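Local coordinates for enhancer of mRNA-decapping protein 4 homolog (Drosophila melanogaster, PDB 2VXG) that takes part in mRNA degradation, apparently in the decapping step, and is required for silencing a subset of endogenous miRNA targets, at residues Gln22-Asn27 and Ile61-Ala66; Lys55-Leu60 and Asn80-Ala85; Phe34-Thr39 and Asn72-Arg77; Glu103-Cys108 and Lys129-Tyr134. All blocks are in the same frame, centred on the assembly; numbering follows the deposited sequence.

Contact 1 of 4, residues Gln22-Asn27 and Ile61-Ala66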
# COMPACT_ATOMS: atom_id res chain seq x y z
N GLN A 22 3.55 -13.01 -2.48
CA GLN A 22 3.03 -13.59 -3.71
C GLN A 22 2.27 -12.54 -4.47
O GLN A 22 2.52 -12.34 -5.66
CB GLN A 22 2.10 -14.78 -3.42
CG GLN A 22 1.45 -15.42 -4.66
CD GLN A 22 2.43 -16.04 -5.66
OE1 GLN A 22 2.78 -15.41 -6.66
NE2 GLN A 22 2.87 -17.27 -5.40
N ALA A 23 1.39 -11.82 -3.77
CA ALA A 23 0.60 -10.81 -4.46
C ALA A 23 1.52 -9.73 -5.10
O ALA A 23 1.33 -9.33 -6.27
CB ALA A 23 -0.39 -10.21 -3.51
N LEU A 24 2.51 -9.27 -4.34
CA LEU A 24 3.39 -8.15 -4.73
C LEU A 24 4.48 -8.49 -5.76
O LEU A 24 4.95 -7.60 -6.53
CB LEU A 24 4.03 -7.50 -3.51
CG LEU A 24 3.10 -6.75 -2.56
CD1 LEU A 24 3.74 -6.44 -1.21
CD2 LEU A 24 2.54 -5.49 -3.24
N LEU A 25 4.94 -9.73 -5.75
CA LEU A 25 5.89 -10.23 -6.79
C LEU A 25 5.26 -10.56 -8.14
O LEU A 25 5.97 -10.81 -9.08
CB LEU A 25 6.61 -11.47 -6.27
CG LEU A 25 7.61 -11.20 -5.14
CD1 LEU A 25 8.19 -12.48 -4.61
CD2 LEU A 25 8.72 -10.30 -5.62
N ALA A 26 3.93 -10.63 -8.21
CA ALA A 26 3.21 -10.94 -9.45
C ALA A 26 3.13 -9.79 -10.45
O ALA A 26 2.75 -9.99 -11.62
CB ALA A 26 1.71 -11.48 -9.07
N ASN A 27 3.48 -8.58 -10.02
CA ASN A 27 3.39 -7.40 -10.89
C ASN A 27 1.94 -7.28 -11.38
O ASN A 27 1.65 -7.22 -12.57
CB ASN A 27 4.41 -7.50 -12.04
CG ASN A 27 4.33 -6.36 -13.02
OD1 ASN A 27 4.18 -5.20 -12.64
ND2 ASN A 27 4.47 -6.68 -14.31
N ILE A 61 2.81 0.34 -0.73
CA ILE A 61 2.72 1.79 -0.96
C ILE A 61 3.13 2.14 -2.41
O ILE A 61 2.41 2.90 -3.10
CB ILE A 61 3.61 2.63 0.02
CG1 ILE A 61 2.96 2.70 1.41
CG2 ILE A 61 3.80 4.06 -0.51
CD1 ILE A 61 3.90 3.21 2.51
N GLN A 62 4.22 1.57 -2.85
CA GLN A 62 4.69 1.73 -4.17
C GLN A 62 3.69 1.30 -5.25
O GLN A 62 3.34 2.04 -6.13
CB GLN A 62 6.04 1.05 -4.27
CG GLN A 62 6.78 1.31 -5.50
CD GLN A 62 6.42 0.38 -6.63
OE1 GLN A 62 6.46 -0.82 -6.47
NE2 GLN A 62 6.09 0.93 -7.75
N GLN A 63 3.17 0.11 -5.10
CA GLN A 63 2.34 -0.53 -6.10
C GLN A 63 0.94 0.11 -6.22
O GLN A 63 0.45 0.30 -7.33
CB GLN A 63 2.23 -2.03 -5.83
CG GLN A 63 3.59 -2.72 -6.04
CD GLN A 63 3.49 -4.16 -6.40
OE1 GLN A 63 2.45 -4.65 -6.80
NE2 GLN A 63 4.60 -4.87 -6.21
N ILE A 64 0.33 0.42 -5.09
CA ILE A 64 -0.98 1.06 -5.05
C ILE A 64 -0.86 2.45 -5.74
O ILE A 64 -1.73 2.82 -6.55
CB ILE A 64 -1.53 1.20 -3.62
CG1 ILE A 64 -1.89 -0.17 -3.02
CG2 ILE A 64 -2.80 2.13 -3.65
CD1 ILE A 64 -2.24 -0.13 -1.53
N SER A 65 0.18 3.19 -5.40
CA SER A 65 0.36 4.56 -5.91
C SER A 65 0.95 4.65 -7.31
O SER A 65 0.87 5.71 -7.96
CB SER A 65 1.19 5.43 -4.98
OG SER A 65 2.56 5.12 -4.96
N ALA A 66 1.59 3.57 -7.76
CA ALA A 66 2.16 3.53 -9.12
C ALA A 66 1.07 3.71 -10.18
O ALA A 66 1.35 4.13 -11.31
CB ALA A 66 2.90 2.18 -9.37
O HOH W 1 2.02 -7.25 -7.96
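The C-terminal turn of helix 16-25 is bound by an amide from helix 54-66: Gln63 reaches over to the backbone of Leu24, in the all-helical C-terminal domain of Ge-1. Carbonyls in a helix's last turn run out of helical N-H donors, and a glutamine, long and ending in an N-H2, suits such a place. Gln63 NE2 donates a hydrogen bond to Leu24 O at 2.8 Å, nearly straight (167°). The nitrogen arrives in the carbonyl plane on a lone pair, at 125° to the C=O, and the oxygen lies almost in the plane of the Gln63 amide. With CG beside its own backbone N (chi1 -67°), the glutamine chain runs out extended from there, and this reach brings the amide across the gap. Leu24 CD2 packs against the same group, 3.6 Å from Gln63 CD, so one leucine supplies both an acceptor and an apolar wall. The other amide atom, Gln63 OE1, receives a bond of 2.9 Å from a water that also approaches Ala23 O at 2.8 Å; this water probably shares its protons among several acceptors. Were Gln63 cut back to an alanine, Leu24 O would probably lose its side-chain donor, the water one of its acceptors, and Leu24 CD2 the amide it packs on. Val32 of helix 29-38 touches both Leu24 and Gln63 beside the bridge. Just beyond, Asn27 has positive phi and breaks the helical path. A side-chain amide thus binds a last-turn carbonyl, joining two helices of a domain whose family is grouped by sequence with the TPR-like helical repeats.

Contact 2 of 4, residues Lys55-Leu60 and Asn80-Ala85; sequences KVLLSL and NEALLA
Leu57 meets Ala82 and Ala85 through its two methyl groups, one for each alanine. CD1 of Leu57 lies 3.5 Å from Ala85 CB, tighter than usual van der Waals contact, while CD2 of Leu57 sits 3.9 Å from Ala82 CB and equally near the CA beneath it. The alanines are three residues apart and therefore successive on one face of helix 73-85; having nothing beyond CB, they let the other helix come close. At Leu57 and Ala82 the CA atoms are only 5.4 Å apart, and Ala82 CB comes within 4.1 Å of Leu57 O. The leucine's CG stands beside its own backbone N (chi1 -68°), which spreads the branched end over both alanines. Shortening Leu57 to an alanine is likely to open a gap above Ala82 and Ala85, since both methyls that fill it would be gone. Outside this first shell, Phe45 and Leu52 of the neighbouring loops pack on Leu57, and Gln54 NE2 binds Ala85 O, tying the end of helix 73-85 to the start of helix 54-66. Ile61, one turn on from Leu57, also leans on Ala82. Around the pair, Val56 faces Phe20 and His21 of helix 16-25, Leu58 turns to His96 and Val100 of helix 91-114, and Leu83 meets Leu101 there and Leu127 of helix 121-134. Helices 54-66 and 73-85 thus form a buried pair in a strand-free core built mainly from helices.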
# COMPACT_ATOMS: atom_id res chain seq x y z
N LYS A 55 9.17 -4.25 4.57
CA LYS A 55 9.42 -4.36 3.14
C LYS A 55 8.12 -4.53 2.34
O LYS A 55 8.01 -4.04 1.24
CB LYS A 55 10.50 -5.39 2.80
CG LYS A 55 10.15 -6.89 2.91
CD LYS A 55 11.32 -7.80 2.45
CE LYS A 55 11.18 -9.21 3.07
NZ LYS A 55 12.49 -9.74 3.44
N VAL A 56 7.13 -5.19 2.94
CA VAL A 56 5.82 -5.41 2.34
C VAL A 56 5.05 -4.10 2.35
O VAL A 56 4.43 -3.73 1.38
CB VAL A 56 5.03 -6.51 3.07
CG1 VAL A 56 3.54 -6.42 2.74
CG2 VAL A 56 5.62 -7.95 2.77
N LEU A 57 5.12 -3.39 3.46
CA LEU A 57 4.42 -2.10 3.54
C LEU A 57 4.90 -1.13 2.47
O LEU A 57 4.07 -0.50 1.80
CB LEU A 57 4.58 -1.48 4.93
CG LEU A 57 3.89 -2.19 6.09
CD1 LEU A 57 4.37 -1.66 7.39
CD2 LEU A 57 2.39 -2.04 5.97
N LEU A 58 6.23 -1.01 2.29
CA LEU A 58 6.82 -0.03 1.32
C LEU A 58 6.53 -0.41 -0.14
O LEU A 58 6.32 0.44 -0.99
CB LEU A 58 8.31 0.12 1.53
CG LEU A 58 8.75 0.87 2.81
CD1 LEU A 58 10.27 0.83 3.10
CD2 LEU A 58 8.21 2.32 2.87
N SER A 59 6.54 -1.70 -0.42
CA SER A 59 6.13 -2.23 -1.75
C SER A 59 4.63 -1.99 -2.05
O SER A 59 4.27 -1.61 -3.16
CB SER A 59 6.44 -3.74 -1.80
OG SER A 59 6.04 -4.35 -3.03
N LEU A 60 3.77 -2.25 -1.08
CA LEU A 60 2.34 -2.00 -1.20
C LEU A 60 2.12 -0.52 -1.47
O LEU A 60 1.38 -0.17 -2.41
CB LEU A 60 1.63 -2.46 0.09
CG LEU A 60 0.13 -2.44 0.23
CD1 LEU A 60 -0.42 -3.34 -0.90
CD2 LEU A 60 -0.31 -2.95 1.64
N ASN A 80 -3.10 4.84 3.54
CA ASN A 80 -3.16 5.44 4.89
C ASN A 80 -2.51 4.57 5.96
O ASN A 80 -1.61 5.02 6.66
CB ASN A 80 -4.60 5.74 5.30
CG ASN A 80 -5.23 6.93 4.54
OD1 ASN A 80 -4.53 7.70 3.88
ND2 ASN A 80 -6.56 7.07 4.63
N GLU A 81 -3.01 3.34 6.11
CA GLU A 81 -2.52 2.42 7.15
C GLU A 81 -1.09 2.02 6.93
O GLU A 81 -0.33 2.00 7.88
CB GLU A 81 -3.36 1.17 7.27
CG GLU A 81 -4.77 1.40 7.68
CD GLU A 81 -5.02 1.72 9.12
OE1 GLU A 81 -4.10 1.74 9.98
OE2 GLU A 81 -6.21 1.97 9.39
N ALA A 82 -0.71 1.76 5.68
CA ALA A 82 0.67 1.37 5.43
C ALA A 82 1.63 2.49 5.79
O ALA A 82 2.67 2.25 6.42
CB ALA A 82 0.87 0.90 3.98
N LEU A 83 1.30 3.73 5.43
CA LEU A 83 2.16 4.86 5.84
C LEU A 83 2.26 4.96 7.36
O LEU A 83 3.35 5.15 7.91
CB LEU A 83 1.61 6.19 5.27
CG LEU A 83 2.26 7.54 5.60
CD1 LEU A 83 3.59 7.67 4.85
CD2 LEU A 83 1.36 8.72 5.21
N LEU A 84 1.13 4.86 8.05
CA LEU A 84 1.12 4.94 9.53
C LEU A 84 1.91 3.82 10.18
O LEU A 84 2.35 3.98 11.29
CB LEU A 84 -0.31 4.95 10.07
CG LEU A 84 -1.19 6.15 9.72
CD1 LEU A 84 -2.57 5.94 10.26
CD2 LEU A 84 -0.60 7.48 10.29
N ALA A 85 2.07 2.69 9.47
CA ALA A 85 2.85 1.54 9.98
C ALA A 85 4.34 1.59 9.68
O ALA A 85 5.12 0.75 10.20
CB ALA A 85 2.27 0.24 9.42

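Contact 3 of 4, residues Phe34-Thr39 and Asn72-Arg77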
# COMPACT_ATOMS: atom_id res chain seq x y z
N PHE A 34 -7.34 -7.91 -4.89
CA PHE A 34 -7.93 -9.19 -4.44
C PHE A 34 -7.40 -9.58 -3.05
O PHE A 34 -8.16 -9.95 -2.15
CB PHE A 34 -7.59 -10.30 -5.48
CG PHE A 34 -7.86 -11.75 -5.01
CD1 PHE A 34 -9.10 -12.34 -5.20
CD2 PHE A 34 -6.84 -12.49 -4.43
CE1 PHE A 34 -9.35 -13.65 -4.81
CE2 PHE A 34 -7.05 -13.77 -4.03
CZ PHE A 34 -8.31 -14.37 -4.21
N THR A 35 -6.08 -9.49 -2.89
CA THR A 35 -5.46 -9.81 -1.61
C THR A 35 -6.01 -8.88 -0.52
O THR A 35 -6.41 -9.36 0.53
CB THR A 35 -3.91 -9.74 -1.69
OG1 THR A 35 -3.49 -10.53 -2.81
CG2 THR A 35 -3.23 -10.23 -0.42
N LEU A 36 -6.04 -7.56 -0.78
CA LEU A 36 -6.50 -6.57 0.23
C LEU A 36 -7.96 -6.81 0.60
O LEU A 36 -8.34 -6.79 1.77
CB LEU A 36 -6.34 -5.14 -0.26
CG LEU A 36 -4.95 -4.60 -0.58
CD1 LEU A 36 -5.09 -3.21 -1.16
CD2 LEU A 36 -4.07 -4.58 0.60
N ARG A 37 -8.76 -7.11 -0.42
CA ARG A 37 -10.14 -7.55 -0.27
C ARG A 37 -10.33 -8.78 0.64
O ARG A 37 -11.31 -8.84 1.35
CB ARG A 37 -10.73 -7.71 -1.68
CG ARG A 37 -12.06 -8.40 -1.84
CD ARG A 37 -12.23 -8.80 -3.34
NE ARG A 37 -11.77 -7.72 -4.20
CZ ARG A 37 -11.17 -7.85 -5.39
NH1 ARG A 37 -10.93 -9.03 -5.95
NH2 ARG A 37 -10.80 -6.74 -6.04
N HIS A 38 -9.38 -9.72 0.69
CA HIS A 38 -9.50 -10.89 1.57
C HIS A 38 -8.67 -10.86 2.83
O HIS A 38 -8.61 -11.87 3.51
CB HIS A 38 -9.08 -12.17 0.84
CG HIS A 38 -10.05 -12.58 -0.20
ND1 HIS A 38 -10.02 -12.07 -1.48
CD2 HIS A 38 -11.13 -13.39 -0.14
CE1 HIS A 38 -11.03 -12.57 -2.17
NE2 HIS A 38 -11.71 -13.37 -1.38
N THR A 39 -7.96 -9.79 3.13
CA THR A 39 -7.12 -9.85 4.33
C THR A 39 -7.79 -9.05 5.42
O THR A 39 -8.53 -8.12 5.16
CB THR A 39 -5.58 -9.47 4.12
OG1 THR A 39 -5.19 -8.33 4.91
CG2 THR A 39 -5.21 -9.29 2.70
N ASN A 72 -9.25 4.11 -5.15
CA ASN A 72 -10.50 4.01 -4.38
C ASN A 72 -10.26 3.97 -2.86
O ASN A 72 -9.11 4.02 -2.41
CB ASN A 72 -11.28 2.76 -4.83
CG ASN A 72 -10.43 1.49 -4.83
OD1 ASN A 72 -9.56 1.29 -3.96
ND2 ASN A 72 -10.70 0.62 -5.80
N GLU A 73 -11.34 3.90 -2.09
CA GLU A 73 -11.30 3.82 -0.62
C GLU A 73 -10.47 2.63 -0.10
O GLU A 73 -9.65 2.76 0.82
CB GLU A 73 -12.70 3.72 -0.05
CG GLU A 73 -12.93 4.59 1.21
CD GLU A 73 -14.20 4.24 1.96
OE1 GLU A 73 -14.49 3.04 2.13
OE2 GLU A 73 -14.91 5.17 2.41
N LEU A 74 -10.68 1.46 -0.68
CA LEU A 74 -9.91 0.31 -0.22
C LEU A 74 -8.40 0.63 -0.31
O LEU A 74 -7.68 0.57 0.69
CB LEU A 74 -10.32 -0.96 -0.97
CG LEU A 74 -9.39 -2.15 -0.72
CD1 LEU A 74 -9.33 -2.46 0.77
CD2 LEU A 74 -9.77 -3.36 -1.58
N LYS A 75 -7.94 1.02 -1.50
CA LYS A 75 -6.53 1.27 -1.71
C LYS A 75 -6.05 2.51 -0.92
O LYS A 75 -4.91 2.52 -0.42
CB LYS A 75 -6.17 1.35 -3.22
CG LYS A 75 -6.21 -0.06 -3.90
CD LYS A 75 -5.77 -0.07 -5.39
CE LYS A 75 -6.73 0.79 -6.25
NZ LYS A 75 -6.43 0.76 -7.72
N GLN A 76 -6.90 3.53 -0.81
CA GLN A 76 -6.53 4.74 -0.05
C GLN A 76 -6.33 4.40 1.39
O GLN A 76 -5.38 4.81 2.01
CB GLN A 76 -7.59 5.83 -0.12
CG GLN A 76 -7.18 7.17 0.61
CD GLN A 76 -5.79 7.69 0.22
OE1 GLN A 76 -5.37 7.55 -0.91
NE2 GLN A 76 -5.07 8.31 1.19
N ARG A 77 -7.28 3.64 1.92
CA ARG A 77 -7.24 3.26 3.31
C ARG A 77 -6.00 2.42 3.61
O ARG A 77 -5.34 2.63 4.63
CB ARG A 77 -8.55 2.55 3.69
CG ARG A 77 -8.76 2.37 5.16
CD ARG A 77 -8.31 1.01 5.66
NE ARG A 77 -9.13 -0.06 5.07
CZ ARG A 77 -9.50 -1.17 5.70
NH1 ARG A 77 -9.15 -1.38 6.97
NH2 ARG A 77 -10.23 -2.07 5.03
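Leu74 points its CB toward Leu36, and its branched end settles on Leu36 CB and the backbone N of Arg37. From CB the chain continues with CG anti to the backbone N (chi1 170°), which carries both methyls across the gap between the helices. CD1 of Leu74 stops 4.1 Å from Leu36 CB. CD2 of Leu74 reaches that same CB at the same separation, so the two methyls straddle one carbon, and it also lies 4.1 Å from Arg37 N, where it rests against the helix backbone. Leucine fits because a forked apolar end can sit astride a partner's CB. Leu36 sends its own tip onward, with CD1 4.3 Å from Lys75 CG, so the aliphatic part of the lysine extends the apolar patch. The charged end of Lys75 goes elsewhere: NZ binds Asn70 O and forms a salt bridge with Glu33. The backbone N of Lys75 is held too, because Asn72 is the N-cap of helix 73-85 and its OD1 accepts from Lys75 N at 3.0 Å, nearly along the C=O axis. On the other helix, His38 ND1 gives a bond of 2.9 Å to Phe34 O, and the guanidinium of Arg37 lays one face, toward its rim, over Phe34 CA. The short helical segments cross steeply, at 80°, with axes 10.6 Å apart. No hydrogen bond spans the two segments, so their direct cohesion rests on methyl and methylene packing; the Asn72 cap and the His38 bond stay local, whereas the Lys75-Glu33 salt bridge adds a charged link between helices 73-85 and 29-38.

Contact 4 of 4, residues Glu103-Cys108 and Lys129-Tyr134; sequences ELYRNC and KAIITY
Leu104 O accepts a hydrogen bond from Cys108 N at 2.9 Å, a regular helical bond that helps present Leu104 and Tyr105 to Ile131 and Ile132 on the facing helix. On helix 91-114 Tyr105 makes the larger share of the contact, with Ile131 its chief partner. Its CG is anti to the backbone N (chi1 -163°), and the ring thereby reaches across with one edge leading: Tyr105 CD1 is 3.8 Å from Ile131 CG2, which lies near the ring plane, so this is edge packing and not a CH-pi contact over a face. Ile132 CG1 approaches the ring obliquely, 4.1 Å from Tyr105 CE1. Beta-branched Ile131 offers two arms, CG2 to the tyrosine and CG1 with CD1 to Leu104; the spacing modelled at the tip of this second arm is too short to be trusted in detail. The helices run antiparallel, with 163° between their directions, and the axes of the short segments are 10.4 Å apart. Leu104 also packs on Ile61 of helix 54-66, and Ile131 on Leu101, which continues the apolar seam. The aromatic ring has a cation-pi partner in Arg135. Tyr105 is a known phosphorylation site, unmodified here. Across the two segments no hydrogen bond forms, so dispersion and the exclusion of water hold them together, which suits a surface of leucine, isoleucine and the carbon edge of a tyrosine.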
# COMPACT_ATOMS: atom_id res chain seq x y z
N GLU A 103 8.43 9.21 -4.26
CA GLU A 103 7.68 8.73 -5.42
C GLU A 103 6.17 8.63 -5.14
O GLU A 103 5.37 8.95 -6.01
CB GLU A 103 8.22 7.36 -5.86
CG GLU A 103 7.77 6.90 -7.25
CD GLU A 103 8.14 7.85 -8.43
OE1 GLU A 103 8.96 8.77 -8.26
OE2 GLU A 103 7.63 7.66 -9.56
N LEU A 104 5.79 8.21 -3.93
CA LEU A 104 4.40 8.23 -3.49
C LEU A 104 3.85 9.65 -3.60
O LEU A 104 2.79 9.87 -4.16
CB LEU A 104 4.28 7.71 -2.04
CG LEU A 104 2.92 7.97 -1.37
CD1 LEU A 104 1.79 7.22 -2.07
CD2 LEU A 104 2.95 7.65 0.12
N TYR A 105 4.62 10.61 -3.08
CA TYR A 105 4.25 12.02 -3.16
C TYR A 105 4.01 12.50 -4.58
O TYR A 105 3.01 13.15 -4.85
CB TYR A 105 5.35 12.88 -2.52
CG TYR A 105 4.84 14.27 -2.22
CD1 TYR A 105 4.29 14.57 -0.99
CD2 TYR A 105 4.88 15.27 -3.19
CE1 TYR A 105 3.83 15.80 -0.71
CE2 TYR A 105 4.41 16.52 -2.93
CZ TYR A 105 3.87 16.78 -1.67
OH TYR A 105 3.39 18.01 -1.38
N ARG A 106 4.95 12.15 -5.47
CA ARG A 106 4.95 12.54 -6.87
C ARG A 106 3.73 11.94 -7.57
O ARG A 106 3.03 12.62 -8.30
CB ARG A 106 6.30 12.12 -7.55
CG ARG A 106 6.55 12.55 -9.04
CD ARG A 106 8.11 12.63 -9.35
NE ARG A 106 8.49 12.80 -10.77
CZ ARG A 106 8.88 13.93 -11.38
NH1 ARG A 106 8.90 15.11 -10.77
NH2 ARG A 106 9.21 13.89 -12.67
N ASN A 107 3.46 10.66 -7.31
CA ASN A 107 2.25 10.04 -7.82
C ASN A 107 0.95 10.63 -7.32
O ASN A 107 -0.03 10.72 -8.09
CB ASN A 107 2.26 8.52 -7.54
CG ASN A 107 3.21 7.78 -8.47
OD1 ASN A 107 4.03 6.97 -8.04
ND2 ASN A 107 3.11 8.06 -9.73
N CYS A 108 0.91 10.98 -6.03
CA CYS A 108 -0.26 11.64 -5.44
C CYS A 108 -0.46 13.00 -6.06
O CYS A 108 -1.58 13.38 -6.37
CB CYS A 108 -0.14 11.79 -3.90
SG CYS A 108 -0.24 10.22 -2.97
N LYS A 129 0.34 15.89 2.92
CA LYS A 129 0.81 16.58 4.17
C LYS A 129 1.47 15.64 5.19
O LYS A 129 2.51 15.97 5.79
CB LYS A 129 -0.33 17.30 4.88
CG LYS A 129 -0.87 18.47 4.18
CD LYS A 129 0.08 19.67 4.15
CE LYS A 129 -0.39 20.66 3.08
NZ LYS A 129 0.29 21.98 3.18
N ALA A 130 0.86 14.49 5.41
CA ALA A 130 1.40 13.51 6.33
C ALA A 130 2.78 13.03 5.88
O ALA A 130 3.65 12.81 6.72
CB ALA A 130 0.48 12.31 6.44
N ILE A 131 2.93 12.85 4.57
CA ILE A 131 4.16 12.38 3.96
C ILE A 131 5.31 13.35 4.28
O ILE A 131 6.44 12.89 4.60
CB ILE A 131 4.01 12.21 2.41
CG1 ILE A 131 3.22 10.93 2.10
CG2 ILE A 131 5.39 12.13 1.71
CD1 ILE A 131 2.95 10.76 0.62
N ILE A 132 5.00 14.65 4.23
CA ILE A 132 6.00 15.68 4.55
C ILE A 132 6.60 15.44 5.94
O ILE A 132 7.80 15.58 6.12
CB ILE A 132 5.41 17.12 4.40
CG1 ILE A 132 5.04 17.38 2.93
CG2 ILE A 132 6.43 18.16 4.90
CD1 ILE A 132 4.51 18.79 2.64
N THR A 133 5.76 15.02 6.90
CA THR A 133 6.21 14.74 8.27
C THR A 133 7.12 13.53 8.34
O THR A 133 8.12 13.54 9.06
CB THR A 133 5.01 14.54 9.23
OG1 THR A 133 4.23 15.75 9.24
CG2 THR A 133 5.46 14.26 10.64
N TYR A 134 6.79 12.50 7.59
CA TYR A 134 7.66 11.32 7.51
C TYR A 134 9.00 11.63 6.84
O TYR A 134 10.03 11.09 7.25
CB TYR A 134 6.96 10.20 6.76
CG TYR A 134 5.94 9.49 7.60
CD1 TYR A 134 6.29 8.42 8.40
CD2 TYR A 134 4.61 9.87 7.56
CE1 TYR A 134 5.35 7.77 9.15
CE2 TYR A 134 3.66 9.23 8.32
CZ TYR A 134 4.03 8.17 9.10
OH TYR A 134 3.08 7.52 9.85

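How the contacts relate
From the N terminus, contact 1 opens in helix 16-25 and contact 3 in helix 29-38, before either has closed. Contact 2 then starts on helix 54-66, on which contact 1 closes a little farther along. Contact 3 closes at the start of helix 73-85 and contact 2 near its end. Contacts 1, 2 and 3 therefore all cross, interlocking four helices along the chain. Contact 4 opens only afterwards and joins helix 91-114 to helix 121-134. Its centre lies about 20 Å from that of contact 3, beyond the chain's middle. Packing of Ile61 and Ser65 on Leu104, and of Leu83 on Ala130 and Ile131, ties this last pair to the earlier helices.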